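Long-range contact in lactaldehyde dehydrogenase (Escherichia coli, PDB 2IMP), which irreversibly oxidises L-lactaldehyde to L-lactate, and also oxidises glycolaldehyde, with NAD+ as the electron acceptor, as a homotetramer: residues Met325-Glu338 / Lys356-Thr368. Sequence-based numbering, arbitrary orientation.
Sequences MGPLINAAALERVE and KAVEGKGYYYPPT. With NAI (1,4-dihydronicotinamide adenine dinucleotide), chain D.
Y363, Y364 and Y365 each offer a ring face to the other segment, packing the loop between strands 350-353 and 368-371 against the N-terminal half of helix 331-346 and its lead-in, in the aldehyde dehydrogenase fold. The Y363 ring packs against the helix start: N330 CA makes a CH-pi contact 4.0 Å from its centroid, A331 N sits over the same face, and L334 CD2 packs on Y363 CB, near the plane of the ring. With chi1 at -176°, V337 projects CG1 over the centre of the Y365 ring, 3.8 Å from the centroid; P366 CD lies over the opposite face, toward its rim. E338 CG packs on A357 CB. In the lead-in, P327 CB lies 3.7 Å from the Y364 centroid. One backbone bond ties the segments: L328 N donates to Y363 O at 2.7 Å, nearly straight at 164°. Farther out, E32 accepts from G362 N through OE1. N330 also N-caps the helix, its OD1 accepting from A333 N at 3.0 Å. The same helix also reaches the cofactor: A332 CB touches the nicotinamide ring, and R336 NH2 lies 2.7 Å from O3D and 2.9 Å from O2D of the NAI nicotinamide ribose, with NH1 also close to O2D.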
ATOM      1  N   MET A 325     -17.011 -30.357  25.899  1.00 28.71           N
ATOM      2  CA  MET A 325     -15.623 -30.792  25.909  1.00 27.72           C
ATOM      3  C   MET A 325     -15.377 -32.273  25.571  1.00 25.25           C
ATOM      4  O   MET A 325     -16.114 -33.155  26.010  1.00 26.08           O
ATOM      5  CB  MET A 325     -15.023 -30.483  27.277  1.00 30.18           C
ATOM      6  CG  MET A 325     -13.597 -30.945  27.466  1.00 34.18           C
ATOM      7  SD  MET A 325     -12.996 -30.383  29.056  1.00 41.15           S
ATOM      8  CE  MET A 325     -13.001 -28.596  28.752  1.00 37.67           C
ATOM      9  N   GLY A 326     -14.335 -32.516  24.784  1.00 22.83           N
ATOM     10  CA  GLY A 326     -13.977 -33.870  24.415  1.00 19.99           C
ATOM     11  C   GLY A 326     -12.738 -34.291  25.188  1.00 19.24           C
ATOM     12  O   GLY A 326     -12.347 -33.628  26.146  1.00 17.36           O
ATOM     13  N   PRO A 327     -12.090 -35.392  24.798  1.00 19.99           N
ATOM     14  CA  PRO A 327     -10.891 -35.838  25.511  1.00 21.38           C
ATOM     15  C   PRO A 327      -9.620 -35.117  25.011  1.00 23.05           C
ATOM     16  O   PRO A 327      -9.632 -34.480  23.955  1.00 22.91           O
ATOM     17  CB  PRO A 327     -10.845 -37.317  25.177  1.00 20.91           C
ATOM     18  CG  PRO A 327     -11.284 -37.312  23.740  1.00 19.74           C
ATOM     19  CD  PRO A 327     -12.476 -36.368  23.762  1.00 19.93           C
ATOM     20  N   LEU A 328      -8.547 -35.206  25.788  1.00 24.43           N
ATOM     21  CA  LEU A 328      -7.284 -34.629  25.369  1.00 24.81           C
ATOM     22  C   LEU A 328      -6.683 -35.490  24.231  1.00 25.92           C
ATOM     23  O   LEU A 328      -7.034 -36.667  24.108  1.00 25.65           O
ATOM     24  CB  LEU A 328      -6.312 -34.559  26.547  1.00 25.06           C
ATOM     25  CG  LEU A 328      -6.734 -33.667  27.715  1.00 26.37           C
ATOM     26  CD1 LEU A 328      -5.589 -33.576  28.718  1.00 27.43           C
ATOM     27  CD2 LEU A 328      -7.090 -32.279  27.205  1.00 26.91           C
ATOM     28  N   ILE A 329      -5.798 -34.913  23.423  1.00 25.78           N
ATOM     29  CA  ILE A 329      -5.226 -35.636  22.289  1.00 25.22           C
ATOM     30  C   ILE A 329      -4.590 -37.015  22.596  1.00 25.87           C
ATOM     31  O   ILE A 329      -4.881 -37.997  21.914  1.00 25.87           O
ATOM     32  CB  ILE A 329      -4.194 -34.754  21.524  1.00 23.07           C
ATOM     33  CG1 ILE A 329      -3.862 -35.391  20.172  1.00 22.00           C
ATOM     34  CG2 ILE A 329      -2.933 -34.580  22.348  1.00 24.11           C
ATOM     35  CD1 ILE A 329      -5.070 -35.575  19.265  1.00 18.74           C
ATOM     36  N   ASN A 330      -3.735 -37.082  23.610  1.00 27.73           N
ATOM     37  CA  ASN A 330      -3.092 -38.345  23.959  1.00 28.43           C
ATOM     38  C   ASN A 330      -2.687 -38.489  25.446  1.00 29.50           C
ATOM     39  O   ASN A 330      -2.858 -37.569  26.244  1.00 29.03           O
ATOM     40  CB  ASN A 330      -1.855 -38.567  23.081  1.00 27.60           C
ATOM     41  CG  ASN A 330      -0.878 -37.405  23.144  1.00 28.67           C
ATOM     42  OD1 ASN A 330      -0.598 -36.869  24.216  1.00 25.57           O
ATOM     43  ND2 ASN A 330      -0.345 -37.017  21.986  1.00 29.07           N
ATOM     44  N   ALA A 331      -2.149 -39.657  25.782  1.00 31.52           N
ATOM     45  CA  ALA A 331      -1.718 -39.961  27.139  1.00 32.35           C
ATOM     46  C   ALA A 331      -0.739 -38.939  27.746  1.00 33.45           C
ATOM     47  O   ALA A 331      -0.955 -38.447  28.854  1.00 34.52           O
ATOM     48  CB  ALA A 331      -1.100 -41.356  27.180  1.00 33.10           C
ATOM     49  N   ALA A 332       0.332 -38.633  27.023  1.00 33.98           N
ATOM     50  CA  ALA A 332       1.307 -37.674  27.520  1.00 33.65           C
ATOM     51  C   ALA A 332       0.682 -36.319  27.844  1.00 33.58           C
ATOM     52  O   ALA A 332       1.048 -35.673  28.824  1.00 34.27           O
ATOM     53  CB  ALA A 332       2.410 -37.496  26.517  1.00 35.20           C
ATOM     54  N   ALA A 333      -0.256 -35.901  27.000  1.00 33.63           N
ATOM     55  CA  ALA A 333      -0.954 -34.643  27.207  1.00 33.28           C
ATOM     56  C   ALA A 333      -1.699 -34.643  28.551  1.00 33.77           C
ATOM     57  O   ALA A 333      -1.588 -33.702  29.341  1.00 34.33           O
ATOM     58  CB  ALA A 333      -1.931 -34.397  26.063  1.00 31.57           C
ATOM     59  N   LEU A 334      -2.447 -35.719  28.789  1.00 34.44           N
ATOM     60  CA  LEU A 334      -3.184 -35.876  30.034  1.00 35.51           C
ATOM     61  C   LEU A 334      -2.243 -35.863  31.252  1.00 37.52           C
ATOM     62  O   LEU A 334      -2.482 -35.154  32.227  1.00 37.70           O
ATOM     63  CB  LEU A 334      -3.982 -37.183  30.013  1.00 34.26           C
ATOM     64  CG  LEU A 334      -4.814 -37.509  31.257  1.00 34.15           C
ATOM     65  CD1 LEU A 334      -5.800 -36.384  31.530  1.00 34.76           C
ATOM     66  CD2 LEU A 334      -5.552 -38.813  31.049  1.00 33.50           C
ATOM     67  N   GLU A 335      -1.171 -36.650  31.170  1.00 39.70           N
ATOM     68  CA  GLU A 335      -0.194 -36.707  32.245  1.00 42.42           C
ATOM     69  C   GLU A 335       0.410 -35.337  32.583  1.00 42.95           C
ATOM     70  O   GLU A 335       0.500 -34.962  33.752  1.00 43.11           O
ATOM     71  CB  GLU A 335       0.931 -37.677  31.892  1.00 44.58           C
ATOM     72  CG  GLU A 335       0.542 -39.139  31.986  1.00 48.98           C
ATOM     73  CD  GLU A 335       1.699 -40.063  31.657  1.00 51.62           C
ATOM     74  OE1 GLU A 335       2.795 -39.862  32.228  1.00 52.50           O
ATOM     75  OE2 GLU A 335       1.514 -40.988  30.835  1.00 52.86           O
ATOM     76  N   ARG A 336       0.822 -34.599  31.557  1.00 44.21           N
ATOM     77  CA  ARG A 336       1.388 -33.281  31.791  1.00 45.85           C
ATOM     78  C   ARG A 336       0.405 -32.318  32.486  1.00 45.46           C
ATOM     79  O   ARG A 336       0.809 -31.484  33.296  1.00 44.63           O
ATOM     80  CB  ARG A 336       1.894 -32.671  30.480  1.00 48.51           C
ATOM     81  CG  ARG A 336       3.157 -33.343  29.947  1.00 53.85           C
ATOM     82  CD  ARG A 336       3.865 -32.485  28.904  1.00 58.41           C
ATOM     83  NE  ARG A 336       3.073 -32.322  27.689  1.00 62.83           N
ATOM     84  CZ  ARG A 336       2.865 -33.280  26.790  1.00 64.92           C
ATOM     85  NH1 ARG A 336       3.396 -34.484  26.957  1.00 66.25           N
ATOM     86  NH2 ARG A 336       2.106 -33.038  25.730  1.00 65.14           N
ATOM     87  N   VAL A 337      -0.879 -32.444  32.163  1.00 45.58           N
ATOM     88  CA  VAL A 337      -1.878 -31.602  32.805  1.00 45.63           C
ATOM     89  C   VAL A 337      -1.966 -31.902  34.312  1.00 44.88           C
ATOM     90  O   VAL A 337      -1.953 -30.990  35.137  1.00 44.90           O
ATOM     91  CB  VAL A 337      -3.275 -31.803  32.185  1.00 45.58           C
ATOM     92  CG1 VAL A 337      -4.269 -30.839  32.823  1.00 44.67           C
ATOM     93  CG2 VAL A 337      -3.212 -31.583  30.687  1.00 46.63           C
ATOM     94  N   GLU A 338      -2.048 -33.188  34.642  1.00 44.93           N
ATOM     95  CA  GLU A 338      -2.102 -33.618  36.033  1.00 45.79           C
ATOM     96  C   GLU A 338      -0.925 -33.046  36.844  1.00 45.62           C
ATOM     97  O   GLU A 338      -1.108 -32.393  37.872  1.00 45.16           O
ATOM     98  CB  GLU A 338      -2.030 -35.142  36.128  1.00 46.37           C
ATOM     99  CG  GLU A 338      -3.039 -35.905  35.303  1.00 48.66           C
ATOM    100  CD  GLU A 338      -2.884 -37.409  35.472  1.00 51.15           C
ATOM    101  OE1 GLU A 338      -3.014 -37.897  36.617  1.00 52.39           O
ATOM    102  OE2 GLU A 338      -2.629 -38.106  34.464  1.00 52.16           O
ATOM    103  N   LYS A 356      -8.768 -32.843  39.435  1.00 41.82           N
ATOM    104  CA  LYS A 356      -8.551 -34.278  39.577  1.00 42.94           C
ATOM    105  C   LYS A 356      -8.782 -35.057  38.271  1.00 43.04           C
ATOM    106  O   LYS A 356      -9.900 -35.121  37.767  1.00 43.65           O
ATOM    107  CB  LYS A 356      -9.467 -34.835  40.671  1.00 43.89           C
ATOM    108  CG  LYS A 356      -9.302 -36.325  40.941  1.00 44.54           C
ATOM    109  CD  LYS A 356      -8.001 -36.634  41.662  1.00 45.58           C
ATOM    110  CE  LYS A 356      -7.925 -38.107  42.041  1.00 45.71           C
ATOM    111  NZ  LYS A 356      -6.660 -38.447  42.748  1.00 45.63           N
ATOM    112  N   ALA A 357      -7.721 -35.645  37.737  1.00 43.44           N
ATOM    113  CA  ALA A 357      -7.832 -36.390  36.493  1.00 43.65           C
ATOM    114  C   ALA A 357      -8.752 -37.624  36.551  1.00 44.05           C
ATOM    115  O   ALA A 357      -8.775 -38.355  37.540  1.00 43.81           O
ATOM    116  CB  ALA A 357      -6.450 -36.805  36.018  1.00 43.56           C
ATOM    117  N   VAL A 358      -9.517 -37.821  35.484  1.00 45.26           N
ATOM    118  CA  VAL A 358     -10.411 -38.965  35.375  1.00 46.33           C
ATOM    119  C   VAL A 358      -9.637 -40.245  35.000  1.00 47.31           C
ATOM    120  O   VAL A 358      -8.683 -40.183  34.225  1.00 47.95           O
ATOM    121  CB  VAL A 358     -11.488 -38.719  34.293  1.00 46.04           C
ATOM    122  CG1 VAL A 358     -12.361 -39.952  34.131  1.00 46.40           C
ATOM    123  CG2 VAL A 358     -12.332 -37.514  34.663  1.00 46.36           C
ATOM    124  N   GLU A 359     -10.037 -41.388  35.549  1.00 48.00           N
ATOM    125  CA  GLU A 359      -9.344 -42.628  35.235  1.00 49.08           C
ATOM    126  C   GLU A 359     -10.212 -43.690  34.522  1.00 48.08           C
ATOM    127  O   GLU A 359     -11.211 -44.164  35.061  1.00 48.70           O
ATOM    128  CB  GLU A 359      -8.726 -43.215  36.508  1.00 51.94           C
ATOM    129  CG  GLU A 359      -7.732 -44.339  36.249  1.00 56.29           C
ATOM    130  CD  GLU A 359      -6.791 -44.574  37.422  1.00 59.21           C
ATOM    131  OE1 GLU A 359      -7.271 -44.915  38.526  1.00 59.70           O
ATOM    132  OE2 GLU A 359      -5.564 -44.417  37.237  1.00 61.13           O
ATOM    133  N   GLY A 360      -9.806 -44.036  33.306  1.00 46.67           N
ATOM    134  CA  GLY A 360     -10.529 -45.014  32.515  1.00 45.60           C
ATOM    135  C   GLY A 360     -10.175 -44.864  31.045  1.00 44.98           C
ATOM    136  O   GLY A 360      -9.114 -44.338  30.715  1.00 45.06           O
ATOM    137  N   LYS A 361     -11.057 -45.328  30.165  1.00 44.46           N
ATOM    138  CA  LYS A 361     -10.831 -45.234  28.724  1.00 44.41           C
ATOM    139  C   LYS A 361     -10.707 -43.784  28.203  1.00 42.74           C
ATOM    140  O   LYS A 361     -11.401 -42.887  28.674  1.00 40.95           O
ATOM    141  CB  LYS A 361     -11.964 -45.934  27.968  1.00 46.42           C
ATOM    142  CG  LYS A 361     -11.987 -47.447  28.111  1.00 49.30           C
ATOM    143  CD  LYS A 361     -10.790 -48.084  27.427  1.00 51.33           C
ATOM    144  CE  LYS A 361     -10.884 -49.601  27.445  1.00 52.31           C
ATOM    145  NZ  LYS A 361      -9.745 -50.233  26.724  1.00 53.32           N
ATOM    146  N   GLY A 362      -9.823 -43.576  27.233  1.00 42.20           N
ATOM    147  CA  GLY A 362      -9.639 -42.244  26.686  1.00 40.31           C
ATOM    148  C   GLY A 362      -8.828 -41.367  27.619  1.00 39.05           C
ATOM    149  O   GLY A 362      -8.365 -41.829  28.660  1.00 38.65           O
ATOM    150  N   TYR A 363      -8.654 -40.101  27.252  1.00 37.76           N
ATOM    151  CA  TYR A 363      -7.881 -39.177  28.073  1.00 36.66           C
ATOM    152  C   TYR A 363      -8.669 -37.936  28.516  1.00 35.72           C
ATOM    153  O   TYR A 363      -8.519 -36.855  27.947  1.00 35.73           O
ATOM    154  CB  TYR A 363      -6.624 -38.742  27.318  1.00 35.04           C
ATOM    155  CG  TYR A 363      -6.008 -39.864  26.526  1.00 35.45           C
ATOM    156  CD1 TYR A 363      -6.288 -40.017  25.166  1.00 35.28           C
ATOM    157  CD2 TYR A 363      -5.207 -40.818  27.144  1.00 34.83           C
ATOM    158  CE1 TYR A 363      -5.792 -41.096  24.448  1.00 35.23           C
ATOM    159  CE2 TYR A 363      -4.709 -41.904  26.436  1.00 35.51           C
ATOM    160  CZ  TYR A 363      -5.006 -42.039  25.090  1.00 35.76           C
ATOM    161  OH  TYR A 363      -4.540 -43.129  24.393  1.00 36.23           O
ATOM    162  N   TYR A 364      -9.496 -38.103  29.541  1.00 33.83           N
ATOM    163  CA  TYR A 364     -10.302 -36.997  30.022  1.00 32.73           C
ATOM    164  C   TYR A 364      -9.799 -36.280  31.282  1.00 32.80           C
ATOM    165  O   TYR A 364      -9.327 -36.908  32.231  1.00 33.74           O
ATOM    166  CB  TYR A 364     -11.737 -37.462  30.278  1.00 31.70           C
ATOM    167  CG  TYR A 364     -12.410 -38.052  29.071  1.00 30.35           C
ATOM    168  CD1 TYR A 364     -12.242 -39.396  28.739  1.00 29.83           C
ATOM    169  CD2 TYR A 364     -13.204 -37.260  28.242  1.00 29.92           C
ATOM    170  CE1 TYR A 364     -12.846 -39.935  27.609  1.00 30.13           C
ATOM    171  CE2 TYR A 364     -13.810 -37.787  27.113  1.00 28.61           C
ATOM    172  CZ  TYR A 364     -13.631 -39.120  26.801  1.00 29.37           C
ATOM    173  OH  TYR A 364     -14.240 -39.633  25.683  1.00 32.09           O
ATOM    174  N   TYR A 365      -9.897 -34.959  31.255  1.00 31.99           N
ATOM    175  CA  TYR A 365      -9.536 -34.131  32.390  1.00 31.65           C
ATOM    176  C   TYR A 365     -10.648 -33.101  32.655  1.00 31.76           C
ATOM    177  O   TYR A 365     -11.018 -32.339  31.764  1.00 31.46           O
ATOM    178  CB  TYR A 365      -8.209 -33.406  32.164  1.00 31.16           C
ATOM    179  CG  TYR A 365      -7.612 -32.901  33.460  1.00 31.38           C
ATOM    180  CD1 TYR A 365      -6.937 -33.768  34.320  1.00 31.04           C
ATOM    181  CD2 TYR A 365      -7.790 -31.578  33.867  1.00 31.57           C
ATOM    182  CE1 TYR A 365      -6.458 -33.333  35.553  1.00 31.72           C
ATOM    183  CE2 TYR A 365      -7.316 -31.133  35.099  1.00 31.65           C
ATOM    184  CZ  TYR A 365      -6.654 -32.019  35.938  1.00 30.99           C
ATOM    185  OH  TYR A 365      -6.219 -31.600  37.171  1.00 31.22           O
ATOM    186  N   PRO A 366     -11.185 -33.075  33.876  1.00 31.92           N
ATOM    187  CA  PRO A 366     -12.259 -32.146  34.231  1.00 32.10           C
ATOM    188  C   PRO A 366     -11.917 -30.644  34.191  1.00 32.21           C
ATOM    189  O   PRO A 366     -10.793 -30.240  34.495  1.00 33.20           O
ATOM    190  CB  PRO A 366     -12.648 -32.602  35.632  1.00 32.96           C
ATOM    191  CG  PRO A 366     -11.325 -32.997  36.205  1.00 32.26           C
ATOM    192  CD  PRO A 366     -10.712 -33.800  35.070  1.00 32.43           C
ATOM    193  N   PRO A 367     -12.894 -29.811  33.801  1.00 30.68           N
ATOM    194  CA  PRO A 367     -12.655 -28.373  33.752  1.00 30.67           C
ATOM    195  C   PRO A 367     -12.133 -27.986  35.149  1.00 31.37           C
ATOM    196  O   PRO A 367     -12.790 -28.237  36.161  1.00 30.67           O
ATOM    197  CB  PRO A 367     -14.043 -27.810  33.465  1.00 30.53           C
ATOM    198  CG  PRO A 367     -14.632 -28.856  32.583  1.00 29.65           C
ATOM    199  CD  PRO A 367     -14.238 -30.136  33.290  1.00 31.27           C
ATOM    200  N   THR A 368     -10.951 -27.394  35.190  1.00 31.79           N
ATOM    201  CA  THR A 368     -10.353 -27.029  36.458  1.00 31.41           C
ATOM    202  C   THR A 368     -10.144 -25.527  36.674  1.00 31.69           C
ATOM    203  O   THR A 368      -9.605 -24.829  35.818  1.00 31.82           O
ATOM    204  CB  THR A 368      -9.007 -27.751  36.626  1.00 31.71           C
ATOM    205  OG1 THR A 368      -9.223 -29.165  36.556  1.00 30.34           O
ATOM    206  CG2 THR A 368      -8.363 -27.395  37.955  1.00 32.13           C
TER
HETATM  207  PA  NAI D 506       4.368 -30.683  18.046  0.50 26.44           P
HETATM  208  O1A NAI D 506       5.439 -29.707  17.791  0.50 29.52           O
HETATM  209  O2A NAI D 506       4.781 -31.783  19.031  0.50 27.21           O
HETATM  210  O5B NAI D 506       3.910 -31.329  16.659  0.50 24.58           O
HETATM  211  C5B NAI D 506       3.481 -30.570  15.539  0.50 19.43           C
HETATM  212  C4B NAI D 506       4.125 -31.062  14.233  0.50 15.44           C
HETATM  213  O4B NAI D 506       5.546 -30.919  14.265  0.50 12.67           O
HETATM  214  C3B NAI D 506       3.872 -32.546  13.921  0.50 13.56           C
HETATM  215  O3B NAI D 506       3.557 -32.708  12.540  0.50 13.82           O
HETATM  216  C2B NAI D 506       5.166 -33.207  14.352  0.50 11.93           C
HETATM  217  O2B NAI D 506       5.429 -34.464  13.785  0.50 12.63           O
HETATM  218  C1B NAI D 506       6.191 -32.161  13.995  0.50 13.34           C
HETATM  219  N9A NAI D 506       7.463 -32.272  14.770  0.50 12.70           N
HETATM  220  C8A NAI D 506       7.687 -32.591  16.108  0.50 11.76           C
HETATM  221  N7A NAI D 506       9.035 -32.569  16.343  0.50 12.60           N
HETATM  222  C5A NAI D 506       9.668 -32.248  15.193  0.50 12.38           C
HETATM  223  C6A NAI D 506      11.027 -32.083  14.857  0.50 13.56           C
HETATM  224  N6A NAI D 506      11.983 -32.260  15.767  0.50 13.95           N
HETATM  225  N1A NAI D 506      11.372 -31.737  13.542  0.50 13.21           N
HETATM  226  C2A NAI D 506      10.378 -31.550  12.571  0.50 11.45           C
HETATM  227  N3A NAI D 506       9.026 -31.715  12.914  0.50 11.41           N
HETATM  228  C4A NAI D 506       8.684 -32.053  14.201  0.50 12.26           C
HETATM  229  O3  NAI D 506       3.133 -29.819  18.597  0.50 32.48           O
HETATM  230  PN  NAI D 506       1.614 -30.311  18.830  0.50 38.95           P
HETATM  231  O1N NAI D 506       1.083 -30.974  17.626  0.50 38.81           O
HETATM  232  O2N NAI D 506       0.855 -29.125  19.353  0.50 38.34           O
HETATM  233  O5D NAI D 506       1.827 -31.349  20.054  0.50 38.29           O
HETATM  234  C5D NAI D 506       1.803 -32.751  19.952  0.50 41.04           C
HETATM  235  C4D NAI D 506       2.102 -33.299  21.328  0.50 43.57           C
HETATM  236  O4D NAI D 506       2.349 -34.699  21.227  0.50 43.78           O
HETATM  237  C3D NAI D 506       3.231 -32.789  22.252  0.50 44.70           C
HETATM  238  O3D NAI D 506       2.687 -32.023  23.310  0.50 44.16           O
HETATM  239  C2D NAI D 506       3.952 -34.018  22.741  0.50 44.88           C
HETATM  240  O2D NAI D 506       4.303 -33.947  24.104  0.50 44.82           O
HETATM  241  C1D NAI D 506       2.978 -35.124  22.416  0.50 44.46           C
HETATM  242  N1N NAI D 506       3.685 -36.438  22.282  0.50 45.88           N
HETATM  243  C2N NAI D 506       4.229 -36.753  21.032  0.50 47.82           C
HETATM  244  C3N NAI D 506       4.905 -37.990  20.853  0.50 47.47           C
HETATM  245  C7N NAI D 506       5.497 -38.353  19.509  0.50 47.42           C
HETATM  246  O7N NAI D 506       6.148 -39.572  19.373  0.50 48.37           O
HETATM  247  N7N NAI D 506       5.429 -37.560  18.438  0.50 48.15           N
HETATM  248  C4N NAI D 506       5.010 -38.887  21.968  0.50 47.42           C
HETATM  249  C5N NAI D 506       4.449 -38.546  23.233  0.50 47.29           C
HETATM  250  C6N NAI D 506       3.783 -37.307  23.373  0.50 46.83           C